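Local coordinates for protein alginate lyase (Bacteroides ovatus, PDB 3NNB) that probably cleaves the polysaccharide alginate by beta-elimination and carries a bound sodium ion, at residues Leu113-Ser118 and Met181-Ala186; Ala107-Gly112 and Phe171-Asp176. All blocks are in the same frame, centred on the assembly; numbering follows the deposited sequence.

Contact 1 (Leu113-Ser118 and Met181-Ala186); sequences LAYYFS and MENSKA. With NA (sodium ion), chain B.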
loop_
_atom_site.group_PDB
_atom_site.type_symbol
_atom_site.label_atom_id
_atom_site.label_comp_id
_atom_site.label_asym_id
_atom_site.label_seq_id
_atom_site.Cartn_x
_atom_site.Cartn_y
_atom_site.Cartn_z
ATOM N N LEU A 113 0.968 14.641 5.584
ATOM C CA LEU A 113 2.396 14.753 5.899
ATOM C C LEU A 113 2.841 16.235 5.863
ATOM O O LEU A 113 3.554 16.700 6.743
ATOM C CB LEU A 113 3.210 13.926 4.926
ATOM C CG LEU A 113 3.204 12.434 5.208
ATOM C CD1 LEU A 113 3.886 11.717 4.022
ATOM C CD2 LEU A 113 3.863 12.055 6.541
ATOM N N ALA A 114 2.416 16.965 4.844
ATOM C CA ALA A 114 2.744 18.391 4.762
ATOM C C ALA A 114 2.199 19.168 5.956
ATOM O O ALA A 114 2.923 20.022 6.524
ATOM C CB ALA A 114 2.224 19.008 3.425
ATOM N N TYR A 115 0.934 18.899 6.349
ATOM C CA TYR A 115 0.415 19.526 7.556
ATOM C C TYR A 115 1.277 19.156 8.813
ATOM O O TYR A 115 1.630 20.009 9.644
ATOM C CB TYR A 115 -1.046 19.147 7.794
ATOM C CG TYR A 115 -1.507 19.614 9.145
ATOM C CD1 TYR A 115 -1.817 20.957 9.356
ATOM C CD2 TYR A 115 -1.556 18.755 10.221
ATOM C CE1 TYR A 115 -2.149 21.421 10.628
ATOM C CE2 TYR A 115 -1.919 19.211 11.481
ATOM C CZ TYR A 115 -2.192 20.531 11.675
ATOM O OH TYR A 115 -2.568 20.956 12.930
ATOM N N TYR A 116 1.635 17.889 8.948
ATOM C CA TYR A 116 2.411 17.432 10.092
ATOM C C TYR A 116 3.728 18.157 10.206
ATOM O O TYR A 116 4.104 18.622 11.299
ATOM C CB TYR A 116 2.642 15.922 9.988
ATOM C CG TYR A 116 3.345 15.343 11.186
ATOM C CD1 TYR A 116 2.785 15.448 12.459
ATOM C CD2 TYR A 116 4.562 14.685 11.053
ATOM C CE1 TYR A 116 3.459 14.891 13.571
ATOM C CE2 TYR A 116 5.226 14.128 12.158
ATOM C CZ TYR A 116 4.654 14.242 13.397
ATOM O OH TYR A 116 5.316 13.710 14.489
ATOM N N PHE A 117 4.430 18.281 9.083
ATOM C CA PHE A 117 5.773 18.851 9.098
ATOM C C PHE A 117 5.756 20.379 9.206
ATOM O O PHE A 117 6.682 20.961 9.795
ATOM C CB PHE A 117 6.572 18.385 7.878
ATOM C CG PHE A 117 7.187 17.020 8.069
ATOM C CD1 PHE A 117 8.371 16.870 8.775
ATOM C CD2 PHE A 117 6.579 15.891 7.583
ATOM C CE1 PHE A 117 8.918 15.606 8.968
ATOM C CE2 PHE A 117 7.119 14.624 7.792
ATOM C CZ PHE A 117 8.281 14.487 8.481
ATOM N N SER A 118 4.743 21.029 8.617
ATOM C CA SER A 118 4.718 22.490 8.479
ATOM C C SER A 118 3.809 23.190 9.469
ATOM O O SER A 118 4.008 24.388 9.758
ATOM C CB SER A 118 4.294 22.916 7.058
ATOM O OG SER A 118 2.902 22.699 6.865
HETATM N N MSE A 181 -3.001 14.410 10.990
HETATM C CA MSE A 181 -3.835 15.613 10.827
HETATM C C MSE A 181 -4.952 15.828 11.819
HETATM O O MSE A 181 -5.670 16.824 11.700
HETATM C CB MSE A 181 -4.540 15.539 9.440
HETATM C CG MSE A 181 -3.747 15.943 8.374
HETATM SE SE MSE A 181 -5.024 15.945 6.868
HETATM C CE MSE A 181 -4.980 14.060 6.278
ATOM N N GLU A 182 -5.142 14.925 12.768
ATOM C CA GLU A 182 -6.298 14.976 13.653
ATOM C C GLU A 182 -6.357 16.280 14.461
ATOM O O GLU A 182 -7.448 16.770 14.751
ATOM C CB GLU A 182 -6.335 13.740 14.587
ATOM C CG GLU A 182 -6.773 12.514 13.845
ATOM C CD GLU A 182 -7.000 11.311 14.741
ATOM O OE1 GLU A 182 -6.858 11.454 15.968
ATOM O OE2 GLU A 182 -7.319 10.239 14.191
ATOM N N ASN A 183 -5.208 16.846 14.798
ATOM C CA ASN A 183 -5.184 18.117 15.563
ATOM C C ASN A 183 -5.312 19.355 14.671
ATOM O O ASN A 183 -5.313 20.462 15.170
ATOM C CB ASN A 183 -3.989 18.222 16.542
ATOM C CG ASN A 183 -2.607 18.319 15.850
ATOM O OD1 ASN A 183 -2.478 18.308 14.629
ATOM N ND2 ASN A 183 -1.567 18.390 16.670
ATOM N N SER A 184 -5.439 19.173 13.350
ATOM C CA SER A 184 -5.780 20.308 12.490
ATOM C C SER A 184 -7.188 20.809 12.789
ATOM O O SER A 184 -8.050 20.065 13.323
ATOM C CB SER A 184 -5.669 19.898 11.011
ATOM O OG SER A 184 -6.735 19.046 10.599
ATOM N N LYS A 185 -7.482 22.066 12.441
ATOM C CA LYS A 185 -8.826 22.558 12.604
ATOM C C LYS A 185 -9.824 21.904 11.634
ATOM O O LYS A 185 -10.973 21.664 11.999
ATOM C CB LYS A 185 -8.844 24.080 12.432
ATOM C CG LYS A 185 -7.974 24.840 13.452
ATOM C CD LYS A 185 -7.916 26.313 13.056
ATOM C CE LYS A 185 -6.553 26.933 13.264
ATOM N NZ LYS A 185 -6.330 27.122 14.724
ATOM N N ALA A 186 -9.386 21.632 10.402
ATOM C CA ALA A 186 -10.274 21.079 9.374
ATOM C C ALA A 186 -10.709 19.642 9.671
ATOM O O ALA A 186 -11.828 19.226 9.350
ATOM C CB ALA A 186 -9.609 21.123 7.985
HETATM NA NA NA B . -9.102 18.505 14.583
HETATM O O HOH W 1 -10.993 20.070 14.477
HETATM O O HOH W 2 -8.354 19.695 16.533
HETATM O O HOH W 3 -10.274 17.251 16.424
#
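Y115 swings its ring off helix 98-118 with CG opposite the backbone N (chi1 171°), which lays the phenol against the turn at 181-186, where N183 and S184 receive it. In the conformer described, one of two modelled for N183, the amide turns back to the ring by placing CG between its own N and carbonyl carbon (chi1 67°), a crowded rotamer. In that conformer the phenol OH of Y115 donates to OD1 of N183 at 3.1 Å, with OD1 near the plane of the ring and at its edge. Ring and amide planes then stand 83° apart, and the hydroxyl reaches OD1 from well above the amide plane rather than along a lone pair. One face of the ring is taken by S184, whose CB lies 3.9 Å from the ring centroid in a CH-pi contact, shifted toward the rim at CZ. At the other end of the turn M181, a selenomethionine, brings CG to 4.0 Å from CD2 of Y115, while its selenium end turns away from 113-118 toward the earlier turns of the same helix.

M181 to S184 form a type I beta turn. Its closing carbonyl, O of M181, is gripped twice by S184: by N at 2.9 Å and by OG at 2.7 Å, the hydroxyl lying in the carbonyl plane. Two other carbonyls of the loop point to the sodium: O of E182 at 2.4 Å and O of S184 at 2.3 Å bind the ion with F187 O and three waters, a six-ligand shell made entirely of oxygens. The tyrosine thus packs on the side of the loop away from the sodium. That loop joins helix 171-180 to helix 189-208, and helix 121-136 lies against the same residues, with E121 touching Y115, A124 touching S184 and A127 touching M181.

Contact 2 (Ala107-Gly112 and Phe171-Asp176); sequences AVTTLG and FTEMID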
loop_
_atom_site.group_PDB
_atom_site.type_symbol
_atom_site.label_atom_id
_atom_site.label_comp_id
_atom_site.label_asym_id
_atom_site.label_seq_id
_atom_site.Cartn_x
_atom_site.Cartn_y
_atom_site.Cartn_z
ATOM N N ALA A 107 -2.761 12.181 -2.652
ATOM C CA ALA A 107 -2.949 13.599 -2.266
ATOM C C ALA A 107 -3.203 13.759 -0.772
ATOM O O ALA A 107 -2.646 14.638 -0.126
ATOM C CB ALA A 107 -4.105 14.242 -3.094
ATOM N N VAL A 108 -4.036 12.906 -0.205
ATOM C CA VAL A 108 -4.354 13.000 1.209
ATOM C C VAL A 108 -3.117 12.691 2.027
ATOM O O VAL A 108 -2.860 13.352 3.039
ATOM C CB VAL A 108 -5.520 12.061 1.568
ATOM C CG1 VAL A 108 -5.628 11.889 3.073
ATOM C CG2 VAL A 108 -6.865 12.629 0.940
ATOM N N THR A 109 -2.351 11.690 1.576
ATOM C CA THR A 109 -1.091 11.316 2.239
ATOM C C THR A 109 -0.077 12.479 2.182
ATOM O O THR A 109 0.498 12.873 3.216
ATOM C CB THR A 109 -0.546 9.981 1.709
ATOM O OG1 THR A 109 -1.462 8.939 2.102
ATOM C CG2 THR A 109 0.838 9.670 2.260
ATOM N N THR A 110 0.133 13.040 0.997
ATOM C CA THR A 110 1.003 14.192 0.811
ATOM C C THR A 110 0.584 15.359 1.728
ATOM O O THR A 110 1.429 15.989 2.412
ATOM C CB THR A 110 0.970 14.656 -0.667
ATOM O OG1 THR A 110 1.497 13.610 -1.499
ATOM C CG2 THR A 110 1.751 15.941 -0.896
ATOM N N LEU A 111 -0.708 15.688 1.700
ATOM C CA LEU A 111 -1.236 16.815 2.447
ATOM C C LEU A 111 -1.155 16.616 3.944
ATOM O O LEU A 111 -0.842 17.546 4.678
ATOM C CB LEU A 111 -2.664 17.167 2.011
ATOM C CG LEU A 111 -2.684 17.723 0.551
ATOM C CD1 LEU A 111 -4.119 17.559 -0.052
ATOM C CD2 LEU A 111 -2.157 19.213 0.458
ATOM N N GLY A 112 -1.454 15.409 4.430
ATOM C CA GLY A 112 -1.386 15.138 5.836
ATOM C C GLY A 112 0.056 15.228 6.334
ATOM O O GLY A 112 0.326 15.813 7.382
ATOM N N PHE A 171 -4.531 2.749 1.434
ATOM C CA PHE A 171 -5.298 3.258 2.553
ATOM C C PHE A 171 -4.597 2.962 3.883
ATOM O O PHE A 171 -4.808 3.662 4.882
ATOM C CB PHE A 171 -6.713 2.687 2.560
ATOM C CG PHE A 171 -7.634 3.251 1.520
ATOM C CD1 PHE A 171 -7.239 4.171 0.546
ATOM C CD2 PHE A 171 -8.946 2.804 1.498
ATOM C CE1 PHE A 171 -8.171 4.667 -0.392
ATOM C CE2 PHE A 171 -9.840 3.294 0.575
ATOM C CZ PHE A 171 -9.449 4.229 -0.370
ATOM N N THR A 172 -3.743 1.945 3.905
ATOM C CA THR A 172 -2.972 1.628 5.119
ATOM C C THR A 172 -2.119 2.817 5.543
ATOM O O THR A 172 -2.104 3.206 6.727
ATOM C CB THR A 172 -2.129 0.357 4.960
ATOM O OG1 THR A 172 -1.191 0.511 3.886
ATOM C CG2 THR A 172 -3.057 -0.898 4.815
ATOM N N GLU A 173 -1.450 3.430 4.580
ATOM C CA GLU A 173 -0.647 4.605 4.785
ATOM C C GLU A 173 -1.492 5.877 4.938
ATOM O O GLU A 173 -1.223 6.706 5.800
ATOM C CB GLU A 173 0.336 4.765 3.602
ATOM C CG GLU A 173 1.231 5.921 3.722
ATOM C CD GLU A 173 2.334 5.964 2.643
ATOM O OE1 GLU A 173 2.243 5.178 1.691
ATOM O OE2 GLU A 173 3.220 6.857 2.769
HETATM N N MSE A 174 -2.528 6.020 4.098
HETATM C CA MSE A 174 -3.439 7.148 4.208
HETATM C C MSE A 174 -4.002 7.339 5.618
HETATM O O MSE A 174 -4.138 8.451 6.091
HETATM C CB MSE A 174 -4.582 6.989 3.211
HETATM C CG MSE A 174 -5.361 8.255 3.041
HETATM SE SE MSE A 174 -6.972 8.052 1.980
HETATM C CE MSE A 174 -7.964 7.088 3.284
ATOM N N ILE A 175 -4.301 6.228 6.286
ATOM C CA ILE A 175 -4.848 6.281 7.631
ATOM C C ILE A 175 -3.831 6.958 8.566
ATOM O O ILE A 175 -4.218 7.789 9.392
ATOM C CB ILE A 175 -5.232 4.893 8.150
ATOM C CG1 ILE A 175 -6.604 4.505 7.555
ATOM C CG2 ILE A 175 -5.212 4.866 9.709
ATOM C CD1 ILE A 175 -6.933 2.985 7.697
ATOM N N ASP A 176 -2.554 6.617 8.428
ATOM C CA ASP A 176 -1.516 7.283 9.235
ATOM C C ASP A 176 -1.472 8.783 8.957
ATOM O O ASP A 176 -1.326 9.601 9.906
ATOM C CB ASP A 176 -0.141 6.667 9.050
ATOM C CG ASP A 176 0.029 5.353 9.779
ATOM O OD1 ASP A 176 -0.875 4.934 10.546
ATOM O OD2 ASP A 176 1.070 4.735 9.550
#
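V108 and M174 make the tight apolar part of this helix pair: CG1 of V108 lies 3.6 Å from CG of M174, a selenomethionine, and the two side chains meet at a slant. V108 also packs on F130 of helix 121-136. M174 sends CG out opposite its backbone N (chi1 -166°), along the flank of the other helix, then bends at chi3 so that CE comes over one face of the F171 ring, near its rim. T109 fills the rest of the tight part. Its OG1 approaches the backbone of M174, 3.4 Å from CA, without a hydrogen bond across the interface; the hydroxyl is instead bonded to O of S105, one turn back in its own helix. At this point the backbones come near each other, with CA of T109 and CA of M174 5.2 Å apart.

The short helical segments run in nearly the same direction, their axes 8.7 Å apart at closest approach and crossing at 29°. Such side-by-side packing of helix 98-118 and helix 171-180 is consistent with the alpha/alpha toroid of six-hairpin enzymes, to which this family belongs.

The looser margin belongs to E173, which is partly exposed. Its extended chain crosses the T109 side chain at about a right angle, and OE2 stops 3.7 Å from CG2 of T109, a touch without a bond. The carboxylate finds its polar partner elsewhere, OE2 being hydrogen-bonded to the hydroxyl of Y9, whose side chain also touches T109. Trimming T109 to an alanine, without OG1 and CG2, would probably leave a gap beside CA of M174 and O of S105 without its hydroxyl partner.

Contacts 1 and 2 lie about 11 Å apart, centre to centre, on the same side of the chain's centre, contact 2 being nearer to it. Both draw on helix 98-118: its residues 107-112 face helix 171-180, and the following residues, 113-118, face the loop that leaves that helix. The chain order is therefore 107-112, 113-118, 171-176, 181-186, so the two contacts interleave and follow one another along helix 98-118, first against helix 171-180 and then against the loop after it. M181 joins them physically, its CG lying 3.6 Å from CA of G112 and its CE 3.9 Å from CG1 of V108. Packing is thus continuous from the helix pair to the sodium-binding loop.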